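PDB 5KF0: aldehyde dehydrogenase from Burkholderia vietnamiensis, which probably oxidises aldehydes to carboxylic acids with a nicotinamide dinucleotide as hydride acceptor, and binds NADPH. Local coordinates for residues Gly142-Cys155 / Glu472-Arg484. Sequence-based numbering, arbitrary orientation.
Sequences GYTGYTRRVPIGPC and EDMTEPRLMVVRR
Tyr143 lays its ring against the aliphatic chain of Arg483, whose CG sits 3.7 Å from the ring centroid in a CH-pi contact. The arginine runs on extended, which brings its guanidinium under the phenol: Tyr143 OH lies above the centre of that plane, 3.0 Å from Arg483 CZ, and hydrogen-bonds instead to Asp443 of a second subunit. Thr144 and Val482 exchange backbone bonds, and a water donates to both Thr144 OG1 and Val482 O. Gly145 has no side chain on the Tyr143 face, so Leu479 CD1 packs against its CA at 4.0 Å. Tyr146 turns to the other face, its CE2 3.8 Å from Val482 CG2. There Arg148 and Arg478 run alongside each other, each satisfied by the second subunit: Arg148 by a salt bridge to Asp432, Arg478 NH1 by Trp431 O. Two successive turns of Arg149, chi2 -66° and chi3 -59°, bring its guanidinium back over Pro477, where NE (2.9 Å) and NH2 (3.1 Å) grip Thr475 OG1 in plane; OG1 also bonds Ile471 O of helix 467-473. Val150, in one of two conformers, sets CG2 over the Arg478 guanidinium, and Ile152 N closes the pairing on Met474 O, 2.9 Å away. In this protruding oligomerisation arm of the aldehyde dehydrogenase fold, a parallel strand of the second subunit continues the sheet beyond 475-483, and charged ends reach across too, consistent with a role in assembly.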
loop_
_atom_site.group_PDB
_atom_site.type_symbol
_atom_site.label_atom_id
_atom_site.label_comp_id
_atom_site.label_asym_id
_atom_site.label_seq_id
_atom_site.Cartn_x
_atom_site.Cartn_y
_atom_site.Cartn_z
ATOM N N GLY A 142 -19.315 -5.880 -13.285
ATOM C CA GLY A 142 -20.237 -5.061 -12.527
ATOM C C GLY A 142 -20.105 -5.153 -11.022
ATOM O O GLY A 142 -20.869 -4.482 -10.311
ATOM N N TYR A 143 -19.176 -5.960 -10.505
ATOM C CA TYR A 143 -18.939 -6.055 -9.067
ATOM C C TYR A 143 -17.688 -5.273 -8.672
ATOM O O TYR A 143 -16.688 -5.281 -9.395
ATOM C CB TYR A 143 -18.757 -7.512 -8.635
ATOM C CG TYR A 143 -19.948 -8.438 -8.800
ATOM C CD1 TYR A 143 -20.744 -8.792 -7.709
ATOM C CD2 TYR A 143 -20.242 -9.000 -10.037
ATOM C CE1 TYR A 143 -21.808 -9.672 -7.854
ATOM C CE2 TYR A 143 -21.311 -9.865 -10.195
ATOM C CZ TYR A 143 -22.084 -10.206 -9.103
ATOM O OH TYR A 143 -23.121 -11.092 -9.286
ATOM N N THR A 144 -17.736 -4.637 -7.497
ATOM C CA THR A 144 -16.602 -3.932 -6.905
ATOM C C THR A 144 -16.537 -4.256 -5.418
ATOM O O THR A 144 -17.572 -4.410 -4.757
ATOM C CB THR A 144 -16.730 -2.406 -7.082
ATOM O OG1 THR A 144 -16.907 -2.091 -8.464
ATOM C CG2 THR A 144 -15.489 -1.666 -6.532
ATOM N N GLY A 145 -15.322 -4.332 -4.884
ATOM C CA GLY A 145 -15.103 -4.634 -3.475
ATOM C C GLY A 145 -14.653 -3.398 -2.711
ATOM O O GLY A 145 -13.905 -2.564 -3.240
ATOM N N TYR A 146 -15.111 -3.294 -1.466
ATOM C CA TYR A 146 -14.697 -2.246 -0.538
ATOM C C TYR A 146 -14.372 -2.903 0.789
ATOM O O TYR A 146 -15.154 -3.729 1.271
ATOM C CB TYR A 146 -15.814 -1.207 -0.335
ATOM C CG TYR A 146 -16.280 -0.567 -1.617
ATOM C CD1 TYR A 146 -15.738 0.640 -2.043
ATOM C CD2 TYR A 146 -17.254 -1.169 -2.406
ATOM C CE1 TYR A 146 -16.144 1.225 -3.222
ATOM C CE2 TYR A 146 -17.671 -0.590 -3.593
ATOM C CZ TYR A 146 -17.110 0.615 -3.991
ATOM O OH TYR A 146 -17.516 1.205 -5.170
ATOM N N THR A 147 -13.243 -2.541 1.395
ATOM C CA THR A 147 -12.852 -3.173 2.647
ATOM C C THR A 147 -12.720 -2.153 3.771
ATOM O O THR A 147 -12.472 -0.962 3.553
ATOM C CB THR A 147 -11.534 -3.945 2.527
ATOM O OG1 THR A 147 -10.427 -3.026 2.450
ATOM C CG2 THR A 147 -11.545 -4.860 1.298
ATOM N N ARG A 148 -12.863 -2.669 4.990
ATOM C CA ARG A 148 -12.660 -1.914 6.222
ATOM C C ARG A 148 -12.151 -2.888 7.275
ATOM O O ARG A 148 -12.303 -4.106 7.141
ATOM C CB ARG A 148 -13.956 -1.245 6.706
ATOM C CG ARG A 148 -15.010 -2.264 7.171
ATOM C CD ARG A 148 -16.399 -1.658 7.305
ATOM N NE ARG A 148 -16.548 -0.805 8.486
ATOM C CZ ARG A 148 -17.684 -0.193 8.810
ATOM N NH1 ARG A 148 -18.765 -0.327 8.041
ATOM N NH2 ARG A 148 -17.740 0.559 9.899
ATOM N N ARG A 149 -11.547 -2.346 8.333
ATOM C CA ARG A 149 -11.094 -3.149 9.462
ATOM C C ARG A 149 -12.031 -2.894 10.636
ATOM O O ARG A 149 -12.127 -1.758 11.111
ATOM C CB ARG A 149 -9.660 -2.791 9.850
ATOM C CG ARG A 149 -8.680 -2.828 8.697
ATOM C CD ARG A 149 -8.481 -4.217 8.160
ATOM N NE ARG A 149 -7.980 -5.152 9.164
ATOM C CZ ARG A 149 -7.563 -6.380 8.875
ATOM N NH1 ARG A 149 -7.580 -6.798 7.612
ATOM N NH2 ARG A 149 -7.129 -7.187 9.829
ATOM N N VAL A 150 -12.730 -3.933 11.082
ATOM C CA VAL A 150 -13.684 -3.852 12.191
ATOM C C VAL A 150 -12.986 -4.350 13.454
ATOM O O VAL A 150 -12.276 -5.360 13.388
ATOM C CB VAL A 150 -14.944 -4.683 11.886
ATOM C CG1 VAL A 150 -15.939 -4.637 13.048
ATOM C CG2 VAL A 150 -15.603 -4.194 10.593
ATOM N N PRO A 151 -13.147 -3.711 14.608
ATOM C CA PRO A 151 -12.526 -4.250 15.826
ATOM C C PRO A 151 -12.941 -5.700 16.030
ATOM O O PRO A 151 -14.095 -6.072 15.800
ATOM C CB PRO A 151 -13.070 -3.351 16.946
ATOM C CG PRO A 151 -13.654 -2.171 16.299
ATOM C CD PRO A 151 -13.918 -2.477 14.852
ATOM N N ILE A 152 -11.986 -6.532 16.456
ATOM C CA ILE A 152 -12.257 -7.967 16.560
ATOM C C ILE A 152 -13.215 -8.280 17.706
ATOM O O ILE A 152 -13.924 -9.294 17.668
ATOM C CB ILE A 152 -10.940 -8.754 16.690
ATOM C CG1 ILE A 152 -11.167 -10.245 16.422
ATOM C CG2 ILE A 152 -10.287 -8.506 18.059
ATOM C CD1 ILE A 152 -9.856 -11.024 16.243
ATOM N N GLY A 153 -13.268 -7.434 18.725
ATOM C CA GLY A 153 -14.099 -7.688 19.876
ATOM C C GLY A 153 -13.271 -7.618 21.137
ATOM O O GLY A 153 -12.157 -7.082 21.133
ATOM N N PRO A 154 -13.780 -8.169 22.239
ATOM C CA PRO A 154 -13.009 -8.139 23.490
ATOM C C PRO A 154 -11.694 -8.885 23.342
ATOM O O PRO A 154 -11.648 -10.002 22.821
ATOM C CB PRO A 154 -13.937 -8.830 24.495
ATOM C CG PRO A 154 -15.329 -8.671 23.895
ATOM C CD PRO A 154 -15.094 -8.808 22.417
ATOM N N CYS A 155 -10.619 -8.255 23.810
ATOM C CA CYS A 155 -9.278 -8.818 23.729
ATOM C C CYS A 155 -8.768 -9.126 25.127
ATOM O O CYS A 155 -8.965 -8.335 26.051
ATOM C CB CYS A 155 -8.298 -7.853 23.054
ATOM S SG CYS A 155 -8.662 -7.522 21.310
ATOM N N GLU A 472 -3.725 -4.943 12.913
ATOM C CA GLU A 472 -4.197 -5.977 11.995
ATOM C C GLU A 472 -4.747 -7.179 12.753
ATOM O O GLU A 472 -5.809 -7.713 12.403
ATOM C CB GLU A 472 -3.073 -6.410 11.047
ATOM C CG GLU A 472 -3.569 -7.340 9.961
ATOM C CD GLU A 472 -2.481 -7.871 9.060
ATOM O OE1 GLU A 472 -1.288 -7.606 9.326
ATOM O OE2 GLU A 472 -2.832 -8.561 8.078
ATOM N N ASP A 473 -4.046 -7.623 13.805
ATOM C CA ASP A 473 -4.529 -8.780 14.552
ATOM C C ASP A 473 -5.771 -8.459 15.373
ATOM O O ASP A 473 -6.572 -9.358 15.653
ATOM C CB ASP A 473 -3.433 -9.318 15.475
ATOM C CG ASP A 473 -2.381 -10.105 14.727
ATOM O OD1 ASP A 473 -2.704 -10.674 13.666
ATOM O OD2 ASP A 473 -1.234 -10.153 15.199
ATOM N N MET A 474 -5.940 -7.206 15.779
ATOM C CA MET A 474 -7.064 -6.787 16.601
ATOM C C MET A 474 -8.254 -6.338 15.772
ATOM O O MET A 474 -9.204 -5.768 16.322
ATOM C CB MET A 474 -6.630 -5.666 17.545
ATOM C CG MET A 474 -5.568 -6.131 18.524
ATOM S SD MET A 474 -4.942 -4.807 19.568
ATOM C CE MET A 474 -3.558 -5.684 20.286
ATOM N N THR A 475 -8.233 -6.597 14.468
ATOM C CA THR A 475 -9.366 -6.271 13.617
ATOM C C THR A 475 -9.670 -7.444 12.700
ATOM O O THR A 475 -8.795 -8.265 12.393
ATOM C CB THR A 475 -9.109 -5.014 12.762
ATOM O OG1 THR A 475 -7.875 -5.150 12.039
ATOM C CG2 THR A 475 -9.054 -3.754 13.625
ATOM N N GLU A 476 -10.934 -7.507 12.266
ATOM C CA GLU A 476 -11.353 -8.409 11.207
ATOM C C GLU A 476 -11.613 -7.606 9.953
ATOM O O GLU A 476 -12.315 -6.595 10.023
ATOM C CB GLU A 476 -12.633 -9.166 11.584
ATOM C CG GLU A 476 -12.413 -10.333 12.554
ATOM C CD GLU A 476 -11.847 -11.560 11.874
ATOM O OE1 GLU A 476 -11.628 -12.577 12.567
ATOM O OE2 GLU A 476 -11.619 -11.513 10.646
ATOM N N PRO A 477 -11.115 -8.014 8.791
ATOM C CA PRO A 477 -11.556 -7.354 7.558
ATOM C C PRO A 477 -13.031 -7.635 7.317
ATOM O O PRO A 477 -13.521 -8.746 7.548
ATOM C CB PRO A 477 -10.685 -7.988 6.465
ATOM C CG PRO A 477 -10.209 -9.267 7.037
ATOM C CD PRO A 477 -10.174 -9.116 8.542
ATOM N N ARG A 478 -13.755 -6.613 6.865
ATOM C CA ARG A 478 -15.139 -6.818 6.450
ATOM C C ARG A 478 -15.284 -6.271 5.040
ATOM O O ARG A 478 -15.163 -5.059 4.817
ATOM C CB ARG A 478 -16.138 -6.162 7.406
ATOM C CG ARG A 478 -17.572 -6.617 7.106
ATOM C CD ARG A 478 -18.560 -6.123 8.151
ATOM N NE ARG A 478 -18.319 -6.729 9.457
ATOM C CZ ARG A 478 -18.803 -6.232 10.592
ATOM N NH1 ARG A 478 -19.518 -5.105 10.561
ATOM N NH2 ARG A 478 -18.565 -6.843 11.751
ATOM N N LEU A 479 -15.491 -7.181 4.096
ATOM C CA LEU A 479 -15.638 -6.842 2.692
ATOM C C LEU A 479 -17.079 -6.458 2.407
ATOM O O LEU A 479 -18.006 -7.111 2.886
ATOM C CB LEU A 479 -15.244 -8.047 1.833
ATOM C CG LEU A 479 -15.447 -7.939 0.321
ATOM C CD1 LEU A 479 -14.451 -6.929 -0.264
ATOM C CD2 LEU A 479 -15.278 -9.337 -0.299
ATOM N N MET A 480 -17.266 -5.395 1.629
ATOM C CA MET A 480 -18.553 -5.101 1.020
ATOM C C MET A 480 -18.391 -5.249 -0.485
ATOM O O MET A 480 -17.581 -4.538 -1.096
ATOM C CB MET A 480 -19.055 -3.696 1.375
ATOM C CG MET A 480 -20.395 -3.381 0.716
ATOM S SD MET A 480 -21.064 -1.771 1.212
ATOM C CE MET A 480 -19.727 -0.744 0.637
ATOM N N VAL A 481 -19.152 -6.168 -1.076
ATOM C CA VAL A 481 -19.215 -6.338 -2.525
ATOM C C VAL A 481 -20.465 -5.627 -3.009
ATOM O O VAL A 481 -21.567 -5.934 -2.549
ATOM C CB VAL A 481 -19.262 -7.825 -2.913
ATOM C CG1 VAL A 481 -19.405 -7.977 -4.433
ATOM C CG2 VAL A 481 -18.024 -8.554 -2.387
ATOM N N VAL A 482 -20.316 -4.688 -3.940
ATOM C CA VAL A 482 -21.463 -3.989 -4.507
ATOM C C VAL A 482 -21.638 -4.445 -5.950
ATOM O O VAL A 482 -20.703 -4.336 -6.755
ATOM C CB VAL A 482 -21.285 -2.468 -4.436
ATOM C CG1 VAL A 482 -22.476 -1.769 -5.092
ATOM C CG2 VAL A 482 -21.125 -2.032 -2.976
ATOM N N ARG A 483 -22.828 -4.928 -6.291
ATOM C CA ARG A 483 -23.112 -5.300 -7.673
ATOM C C ARG A 483 -23.895 -4.187 -8.351
ATOM O O ARG A 483 -24.938 -3.756 -7.845
ATOM C CB ARG A 483 -23.904 -6.603 -7.790
ATOM C CG ARG A 483 -23.972 -7.056 -9.261
ATOM C CD ARG A 483 -24.911 -8.223 -9.508
ATOM N NE ARG A 483 -24.613 -8.845 -10.806
ATOM C CZ ARG A 483 -25.149 -9.979 -11.252
ATOM N NH1 ARG A 483 -26.054 -10.638 -10.531
ATOM N NH2 ARG A 483 -24.773 -10.465 -12.429
ATOM N N ARG A 484 -23.393 -3.739 -9.497
ATOM C CA ARG A 484 -24.119 -2.856 -10.397
ATOM C C ARG A 484 -24.545 -3.662 -11.614
ATOM O O ARG A 484 -23.735 -4.404 -12.187
ATOM C CB ARG A 484 -23.240 -1.681 -10.812
ATOM C CG ARG A 484 -22.794 -0.848 -9.639
ATOM C CD ARG A 484 -21.834 0.223 -10.081
ATOM N NE ARG A 484 -22.491 1.231 -10.909
ATOM C CZ ARG A 484 -21.830 2.175 -11.566
ATOM N NH1 ARG A 484 -20.506 2.217 -11.487
ATOM N NH2 ARG A 484 -22.482 3.070 -12.299
HETATM O O HOH W 1 -19.717 -2.162 -8.646
#